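PDB 3CLQ: uncharacterized protein from Enterococcus faecalis, which is of unknown function but, as a member of the AllG family, is probably related to a subunit of oxamate carbamoyltransferase. Local coordinates for residues Glu15-Arg20 with Glu252-Val257; Ala65-Leu70 with Lys77-Ala82; Pro161-Ala166 with Gln203-Tyr208. All blocks are in the same frame, centred on the assembly; numbering follows the deposited sequence.

Overall arrangement
The three contacts use different elements and do not touch one another. Contact 1 sets helix 6-23 on the loop that leads into strand 257-263; contact 2 joins the consecutive helices 60-73 and 79-87 on the far side of the chain's centre, about 41 Å from contact 1 between centres. Contact 3 pairs helices 146-168 and 195-210, its nearest atoms about 16 Å from those of contact 2. Contacts 1 and 3 are buried, whereas contact 2 is partly so. All three are mainly apolar, each with an alanine methyl: against serine oxygen and isoleucine in contact 1, a glutamine stem in contact 2 and tyrosine backbone in contact 3, which lies beside the second subunit.

Contact 1 of 3, residues Glu15-Arg20 with Glu252-Val257; sequences EEAVTR and ENSTIV
Ala17 on helix 6-23 sets its methyl against Ser254, whose hydroxyl closes an ST turn just ahead of strand 257-263. Ala17 CB lies 3.7 Å from Ser254 OG, a van der Waals approach, since the methyl offers no polar partner; the oxygen is engaged within its own loop. With OG anti to the backbone N (chi1 166°), Ser254 folds its hydroxyl forward along the chain, where it accepts from Ile256 N at 3.1 Å in a fairly straight bond (N-H...O 161°). That bond helps fix the rotation of the serine; backbone bonds of Ser254 with Gly273 and Ile256 with Ser272 also hold the loop. Ile256 makes its contact with the delta methyl: a nearly extended chi2 (-157°) carries CD1 to Val18 CB at 3.9 Å and to Ala17 CB at 4.1 Å. Val18 meets this methyl at its branch point, rather than with either gamma methyl. Thr349 of strand 348-352 touches both Val18 and Ile256, continuing the apolar patch between helix and loop. Asn14, one turn before Val18, adds a polar tie by accepting from Thr255 N through its side-chain oxygen. Within the helix, Glu15 O is gripped twice by one residue: Thr19 N reaches it at 3.0 Å and Thr19 OG1 at 2.6 Å, from opposite faces of the carbonyl plane.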
loop_
_atom_site.group_PDB
_atom_site.type_symbol
_atom_site.label_atom_id
_atom_site.label_comp_id
_atom_site.label_asym_id
_atom_site.label_seq_id
_atom_site.Cartn_x
_atom_site.Cartn_y
_atom_site.Cartn_z
ATOM N N GLU B 15 -16.870 28.495 -3.625
ATOM C CA GLU B 15 -16.253 28.077 -4.874
ATOM C C GLU B 15 -14.752 28.396 -4.935
ATOM O O GLU B 15 -13.924 27.530 -5.261
ATOM C CB GLU B 15 -16.963 28.738 -6.047
ATOM C CG GLU B 15 -16.382 28.366 -7.424
ATOM C CD GLU B 15 -16.611 26.894 -7.808
ATOM O OE1 GLU B 15 -17.649 26.322 -7.383
ATOM O OE2 GLU B 15 -15.763 26.317 -8.538
ATOM N N GLU B 16 -14.419 29.652 -4.634
ATOM C CA GLU B 16 -13.034 30.115 -4.604
ATOM C C GLU B 16 -12.259 29.412 -3.483
ATOM O O GLU B 16 -11.153 28.908 -3.708
ATOM C CB GLU B 16 -12.975 31.653 -4.500
ATOM C CG GLU B 16 -11.574 32.312 -4.380
ATOM C CD GLU B 16 -10.519 31.828 -5.428
ATOM O OE1 GLU B 16 -10.884 31.196 -6.456
ATOM O OE2 GLU B 16 -9.300 32.080 -5.220
ATOM N N ALA B 17 -12.847 29.341 -2.297
ATOM C CA ALA B 17 -12.169 28.709 -1.164
ATOM C C ALA B 17 -11.879 27.235 -1.400
ATOM O O ALA B 17 -10.744 26.787 -1.216
ATOM C CB ALA B 17 -12.971 28.886 0.099
ATOM N N VAL B 18 -12.892 26.475 -1.813
ATOM C CA VAL B 18 -12.711 25.040 -2.053
ATOM C C VAL B 18 -11.807 24.771 -3.249
ATOM O O VAL B 18 -11.146 23.725 -3.315
ATOM C CB VAL B 18 -14.058 24.257 -2.189
ATOM C CG1 VAL B 18 -14.797 24.619 -3.460
ATOM C CG2 VAL B 18 -13.805 22.755 -2.155
ATOM N N THR B 19 -11.762 25.716 -4.186
ATOM C CA THR B 19 -10.863 25.588 -5.323
ATOM C C THR B 19 -9.432 25.720 -4.872
ATOM O O THR B 19 -8.558 25.078 -5.435
ATOM C CB THR B 19 -11.135 26.610 -6.446
ATOM O OG1 THR B 19 -12.419 26.355 -7.014
ATOM C CG2 THR B 19 -10.111 26.456 -7.564
ATOM N N ARG B 20 -9.171 26.543 -3.866
ATOM C CA ARG B 20 -7.815 26.614 -3.377
ATOM C C ARG B 20 -7.444 25.276 -2.756
ATOM O O ARG B 20 -6.478 24.646 -3.162
ATOM C CB ARG B 20 -7.621 27.750 -2.406
ATOM C CG ARG B 20 -7.783 29.112 -3.041
ATOM C CD ARG B 20 -7.105 30.150 -2.193
ATOM N NE ARG B 20 -6.335 31.052 -3.034
ATOM C CZ ARG B 20 -5.176 31.616 -2.698
ATOM N NH1 ARG B 20 -4.603 31.379 -1.521
ATOM N NH2 ARG B 20 -4.589 32.426 -3.560
ATOM N N GLU B 252 -13.181 36.237 2.054
ATOM C CA GLU B 252 -14.337 37.041 2.422
ATOM C C GLU B 252 -15.623 36.284 2.077
ATOM O O GLU B 252 -15.756 35.760 0.965
ATOM C CB GLU B 252 -14.313 38.416 1.729
ATOM C CG GLU B 252 -15.537 39.306 2.078
ATOM C CD GLU B 252 -15.428 40.770 1.580
ATOM O OE1 GLU B 252 -16.456 41.502 1.561
ATOM O OE2 GLU B 252 -14.315 41.201 1.216
ATOM N N ASN B 253 -16.540 36.215 3.049
ATOM C CA ASN B 253 -17.857 35.586 2.894
ATOM C C ASN B 253 -17.894 34.061 2.941
ATOM O O ASN B 253 -18.974 33.498 2.967
ATOM C CB ASN B 253 -18.577 36.064 1.625
ATOM C CG ASN B 253 -18.794 37.580 1.589
ATOM O OD1 ASN B 253 -19.227 38.189 2.567
ATOM N ND2 ASN B 253 -18.505 38.188 0.443
ATOM N N SER B 254 -16.750 33.378 2.934
ATOM C CA SER B 254 -16.778 31.899 2.908
ATOM C C SER B 254 -17.150 31.202 4.235
ATOM O O SER B 254 -16.616 31.523 5.305
ATOM C CB SER B 254 -15.458 31.321 2.407
ATOM O OG SER B 254 -15.370 29.922 2.695
ATOM N N THR B 255 -18.038 30.217 4.153
ATOM C CA THR B 255 -18.454 29.484 5.348
ATOM C C THR B 255 -17.797 28.116 5.416
ATOM O O THR B 255 -18.348 27.188 6.017
ATOM C CB THR B 255 -19.982 29.305 5.394
ATOM O OG1 THR B 255 -20.430 28.458 4.320
ATOM C CG2 THR B 255 -20.685 30.680 5.294
ATOM N N ILE B 256 -16.631 27.979 4.794
ATOM C CA ILE B 256 -15.924 26.713 4.843
ATOM C C ILE B 256 -15.053 26.591 6.084
ATOM O O ILE B 256 -14.307 27.516 6.432
ATOM C CB ILE B 256 -15.087 26.480 3.571
ATOM C CG1 ILE B 256 -16.002 26.547 2.346
ATOM C CG2 ILE B 256 -14.359 25.142 3.631
ATOM C CD1 ILE B 256 -15.468 25.838 1.134
ATOM N N VAL B 257 -15.160 25.444 6.750
ATOM C CA VAL B 257 -14.332 25.140 7.918
ATOM C C VAL B 257 -12.892 24.920 7.504
ATOM O O VAL B 257 -12.627 24.079 6.682
ATOM C CB VAL B 257 -14.817 23.866 8.619
ATOM C CG1 VAL B 257 -13.916 23.526 9.776
ATOM C CG2 VAL B 257 -16.223 24.053 9.132
#

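Contact 2 of 3, residues Ala65-Leu70 with Lys77-Ala82; sequences AVQGAL and KDLADA
Ala82 points its methyl at the stem of Gln67, and the two side chains meet near their roots. Ala82 CB is 3.7 Å from Gln67 CG and 4.0 Å from Gln67 CB, and it also comes within 3.8 Å of Gln67 O, so the methyl sits against both side chain and backbone of helix 60-73. Gln67 carries CG anti to its own carbonyl carbon (chi1 -85°) and runs on extended, passing alongside the start of helix 79-87. Its CG lies 4.1 Å from Leu79 O. Beyond the alanine, Gln67 OE1 lies alongside the leucine, 4.4 Å from Leu79 CG, while the amide NE2 is hydrogen-bonded to Tyr55 OH. Leu70, one turn on from Gln67, meets the same methyl roughly at right angles to the glutamine's approach, with Leu70 CB 4.3 Å from Ala82 CB. The first turn of helix 79-87 is secured by acids. Asp78 is the N-cap, its OD1 accepting from Asp81 N at 3.0 Å from above the carboxylate plane (39° out of it). Asp81 OD2 in turn accepts from Lys77 N at 2.9 Å, again from above its carboxylate plane, while Asp81 OD1 pairs with Arg84 in a salt bridge. Helices 60-73 and 79-87 are consecutive, linked by a short turn and packed where the second begins; Val66 leans on the loop at Tyr55, Leu79 touches Asn144 in another loop, and the chain goes on from helix 79-87 to strand 92-95.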
loop_
_atom_site.group_PDB
_atom_site.type_symbol
_atom_site.label_atom_id
_atom_site.label_comp_id
_atom_site.label_asym_id
_atom_site.label_seq_id
_atom_site.Cartn_x
_atom_site.Cartn_y
_atom_site.Cartn_z
ATOM N N ALA B 65 3.193 16.132 28.636
ATOM C CA ALA B 65 3.889 16.459 27.402
ATOM C C ALA B 65 4.756 17.706 27.566
ATOM O O ALA B 65 5.950 17.662 27.317
ATOM C CB ALA B 65 2.916 16.637 26.282
ATOM N N VAL B 66 4.186 18.820 28.002
ATOM C CA VAL B 66 5.036 19.997 28.163
ATOM C C VAL B 66 6.212 19.711 29.104
ATOM O O VAL B 66 7.269 20.327 28.995
ATOM C CB VAL B 66 4.264 21.252 28.648
ATOM C CG1 VAL B 66 2.973 21.428 27.841
ATOM C CG2 VAL B 66 3.974 21.143 30.103
ATOM N N GLN B 67 6.031 18.763 30.013
ATOM C CA GLN B 67 7.058 18.471 31.009
ATOM C C GLN B 67 8.224 17.705 30.423
ATOM O O GLN B 67 9.387 18.014 30.705
ATOM C CB GLN B 67 6.462 17.693 32.184
ATOM C CG GLN B 67 5.837 18.599 33.241
ATOM C CD GLN B 67 4.840 17.862 34.099
ATOM O OE1 GLN B 67 4.974 16.657 34.336
ATOM N NE2 GLN B 67 3.819 18.579 34.562
ATOM N N GLY B 68 7.901 16.697 29.614
ATOM C CA GLY B 68 8.918 15.887 28.974
ATOM C C GLY B 68 9.667 16.824 28.060
ATOM O O GLY B 68 10.894 16.816 28.007
ATOM N N ALA B 69 8.908 17.663 27.369
ATOM C CA ALA B 69 9.468 18.583 26.399
ATOM C C ALA B 69 10.461 19.491 27.085
ATOM O O ALA B 69 11.606 19.632 26.636
ATOM C CB ALA B 69 8.368 19.410 25.761
ATOM N N LEU B 70 10.018 20.102 28.174
ATOM C CA LEU B 70 10.854 21.037 28.890
ATOM C C LEU B 70 12.165 20.393 29.321
ATOM O O LEU B 70 13.234 20.996 29.192
ATOM C CB LEU B 70 10.091 21.624 30.077
ATOM C CG LEU B 70 9.538 23.060 29.950
ATOM C CD1 LEU B 70 9.687 23.685 28.562
ATOM C CD2 LEU B 70 8.098 23.148 30.423
ATOM N N LYS B 77 15.313 20.582 35.180
ATOM C CA LYS B 77 16.141 19.445 35.550
ATOM C C LYS B 77 15.359 18.137 35.567
ATOM O O LYS B 77 15.937 17.075 35.389
ATOM C CB LYS B 77 16.757 19.671 36.948
ATOM C CG LYS B 77 17.123 21.115 37.269
ATOM C CD LYS B 77 17.516 21.249 38.752
ATOM C CE LYS B 77 17.653 22.724 39.165
ATOM N NZ LYS B 77 17.822 22.853 40.654
ATOM N N ASP B 78 14.051 18.214 35.799
ATOM C CA ASP B 78 13.247 17.018 36.037
ATOM C C ASP B 78 11.764 17.323 36.030
ATOM O O ASP B 78 11.349 18.481 36.016
ATOM C CB ASP B 78 13.624 16.383 37.373
ATOM C CG ASP B 78 13.608 17.392 38.522
ATOM O OD1 ASP B 78 12.507 17.664 39.083
ATOM O OD2 ASP B 78 14.703 17.919 38.872
ATOM N N LEU B 79 10.970 16.261 36.063
ATOM C CA LEU B 79 9.530 16.365 35.874
ATOM C C LEU B 79 8.877 17.298 36.880
ATOM O O LEU B 79 8.363 18.359 36.518
ATOM C CB LEU B 79 8.882 14.977 35.922
ATOM C CG LEU B 79 8.631 14.254 34.584
ATOM C CD1 LEU B 79 9.735 14.504 33.546
ATOM C CD2 LEU B 79 8.409 12.755 34.808
ATOM N N ALA B 80 8.902 16.901 38.146
ATOM C CA ALA B 80 8.340 17.745 39.198
ATOM C C ALA B 80 8.807 19.211 39.090
ATOM O O ALA B 80 8.030 20.146 39.336
ATOM C CB ALA B 80 8.667 17.168 40.571
ATOM N N ASP B 81 10.076 19.401 38.713
ATOM C CA ASP B 81 10.620 20.733 38.470
ATOM C C ASP B 81 9.967 21.377 37.249
ATOM O O ASP B 81 9.542 22.536 37.304
ATOM C CB ASP B 81 12.142 20.658 38.292
ATOM C CG ASP B 81 12.722 21.875 37.572
ATOM O OD1 ASP B 81 11.911 22.813 37.180
ATOM O OD2 ASP B 81 14.005 21.895 37.399
ATOM N N ALA B 82 9.893 20.620 36.153
ATOM C CA ALA B 82 9.312 21.117 34.908
ATOM C C ALA B 82 7.962 21.776 35.136
ATOM O O ALA B 82 7.749 22.942 34.764
ATOM C CB ALA B 82 9.183 19.982 33.909
#

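Contact 3 of 3, residues Pro161-Ala166 with Gln203-Tyr208; sequences PLLHDA and QALTPY
The phenol ring of Tyr208 stands obliquely to Ala166 O, which approaches its root: that oxygen is 3.3 Å from Tyr208 CB and 3.9 Å from Tyr208 CG. The ring passes to the side of helix 146-168 and touches Cys170 and Glu172 in the loop that follows. CG lies anti to the tyrosine's own carbonyl carbon (chi1 -51°), which turns the ring aside and lets the beta carbon take the contact with the alanine. The second flat group, the imidazole of His164, has Asp165 OD2 at its edge and in its plane, 3.1 Å from His164 CD2. On another side of this ring, His164 ND1 is hydrogen-bonded to Phe31 O of strand 26-33, tying the helix to the sheet.

Helices 146-168 and 195-210 pack here near their C-terminal ends, and the small side chain of Ala166 lets the backbones come close: Ala166 CA and Tyr208 CA are 4.7 Å apart. The methyl of Ala166 faces the tyrosine backbone, with Ala166 CB 3.8 Å from Tyr208 C and 3.9 Å from Tyr208 O. Helix 195-210 is kinked at this point, since Pro207 has no N-H to give and the N of Tyr208 also lacks a bond to the turn before. One turn earlier on each helix the contact is between branched ends, Leu163 CD1 touching Leu205 CD1 at 4.3 Å. Leu205 holds its chain extended (chi2 175°) to reach across. Leu163 also packs on Phe31, whereas Leu162 and Ala166 both touch Met209. From helix 195-210, Thr206 and Gln203 pack on Phe223 and Thr199 of the second subunit.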
loop_
_atom_site.group_PDB
_atom_site.type_symbol
_atom_site.label_atom_id
_atom_site.label_comp_id
_atom_site.label_asym_id
_atom_site.label_seq_id
_atom_site.Cartn_x
_atom_site.Cartn_y
_atom_site.Cartn_z
ATOM N N PRO B 161 18.883 15.287 11.651
ATOM C CA PRO B 161 19.942 15.697 10.735
ATOM C C PRO B 161 20.019 14.820 9.488
ATOM O O PRO B 161 20.152 15.324 8.368
ATOM C CB PRO B 161 21.197 15.524 11.582
ATOM C CG PRO B 161 20.732 15.791 12.970
ATOM C CD PRO B 161 19.386 15.137 13.029
ATOM N N LEU B 162 19.914 13.514 9.683
ATOM C CA LEU B 162 19.871 12.587 8.564
ATOM C C LEU B 162 18.763 13.003 7.602
ATOM O O LEU B 162 18.984 13.090 6.398
ATOM C CB LEU B 162 19.645 11.167 9.062
ATOM C CG LEU B 162 19.971 9.989 8.124
ATOM C CD1 LEU B 162 19.482 8.678 8.716
ATOM C CD2 LEU B 162 19.366 10.160 6.753
ATOM N N LEU B 163 17.574 13.274 8.120
ATOM C CA LEU B 163 16.468 13.592 7.236
ATOM C C LEU B 163 16.718 14.870 6.479
ATOM O O LEU B 163 16.512 14.926 5.277
ATOM C CB LEU B 163 15.148 13.695 7.989
ATOM C CG LEU B 163 14.292 12.441 7.848
ATOM C CD1 LEU B 163 14.951 11.580 6.826
ATOM C CD2 LEU B 163 14.155 11.687 9.169
ATOM N N HIS B 164 17.166 15.888 7.194
ATOM C CA HIS B 164 17.465 17.196 6.621
ATOM C C HIS B 164 18.465 17.074 5.485
ATOM O O HIS B 164 18.266 17.653 4.416
ATOM C CB HIS B 164 18.050 18.090 7.712
ATOM C CG HIS B 164 18.677 19.355 7.211
ATOM N ND1 HIS B 164 17.965 20.528 7.048
ATOM C CD2 HIS B 164 19.962 19.652 6.903
ATOM C CE1 HIS B 164 18.782 21.487 6.643
ATOM N NE2 HIS B 164 19.998 20.979 6.540
ATOM N N ASP B 165 19.543 16.328 5.735
ATOM C CA ASP B 165 20.582 16.126 4.744
ATOM C C ASP B 165 20.034 15.365 3.522
ATOM O O ASP B 165 20.281 15.733 2.373
ATOM C CB ASP B 165 21.784 15.416 5.375
ATOM C CG ASP B 165 22.529 16.306 6.386
ATOM O OD1 ASP B 165 23.671 15.945 6.775
ATOM O OD2 ASP B 165 21.986 17.373 6.791
ATOM N N ALA B 166 19.253 14.325 3.769
ATOM C CA ALA B 166 18.668 13.579 2.678
ATOM C C ALA B 166 17.858 14.486 1.742
ATOM O O ALA B 166 17.920 14.353 0.523
ATOM C CB ALA B 166 17.805 12.476 3.228
ATOM N N GLN B 203 10.224 4.465 1.480
ATOM C CA GLN B 203 10.808 4.037 0.239
ATOM C C GLN B 203 11.293 5.215 -0.641
ATOM O O GLN B 203 12.347 5.148 -1.267
ATOM C CB GLN B 203 9.804 3.192 -0.538
ATOM C CG GLN B 203 10.399 2.621 -1.785
ATOM C CD GLN B 203 9.366 2.099 -2.739
ATOM O OE1 GLN B 203 8.171 2.453 -2.662
ATOM N NE2 GLN B 203 9.805 1.244 -3.657
ATOM N N ALA B 204 10.520 6.282 -0.711
ATOM C CA ALA B 204 10.943 7.435 -1.475
ATOM C C ALA B 204 12.144 8.109 -0.798
ATOM O O ALA B 204 13.020 8.655 -1.468
ATOM C CB ALA B 204 9.796 8.407 -1.642
ATOM N N LEU B 205 12.190 8.069 0.527
ATOM C CA LEU B 205 13.312 8.647 1.264
ATOM C C LEU B 205 14.640 7.888 1.143
ATOM O O LEU B 205 15.697 8.506 1.189
ATOM C CB LEU B 205 12.968 8.770 2.748
ATOM C CG LEU B 205 12.012 9.882 3.177
ATOM C CD1 LEU B 205 11.725 9.750 4.656
ATOM C CD2 LEU B 205 12.616 11.256 2.882
ATOM N N THR B 206 14.597 6.563 1.019
ATOM C CA THR B 206 15.816 5.771 1.092
ATOM C C THR B 206 16.930 6.251 0.163
ATOM O O THR B 206 18.046 6.500 0.616
ATOM C CB THR B 206 15.553 4.273 0.828
ATOM O OG1 THR B 206 14.834 3.692 1.926
ATOM C CG2 THR B 206 16.865 3.524 0.640
ATOM N N PRO B 207 16.640 6.381 -1.144
ATOM C CA PRO B 207 17.701 6.747 -2.090
ATOM C C PRO B 207 18.481 7.979 -1.600
ATOM O O PRO B 207 19.701 8.033 -1.679
ATOM C CB PRO B 207 16.929 7.092 -3.378
ATOM C CG PRO B 207 15.580 6.466 -3.239
ATOM C CD PRO B 207 15.319 6.208 -1.791
ATOM N N TYR B 208 17.754 8.959 -1.089
ATOM C CA TYR B 208 18.357 10.191 -0.592
ATOM C C TYR B 208 19.151 10.006 0.698
ATOM O O TYR B 208 20.207 10.615 0.861
ATOM C CB TYR B 208 17.286 11.272 -0.423
ATOM C CG TYR B 208 16.445 11.436 -1.654
ATOM C CD1 TYR B 208 17.030 11.528 -2.907
ATOM C CD2 TYR B 208 15.059 11.467 -1.570
ATOM C CE1 TYR B 208 16.265 11.653 -4.048
ATOM C CE2 TYR B 208 14.278 11.595 -2.701
ATOM C CZ TYR B 208 14.889 11.695 -3.937
ATOM O OH TYR B 208 14.106 11.838 -5.063
#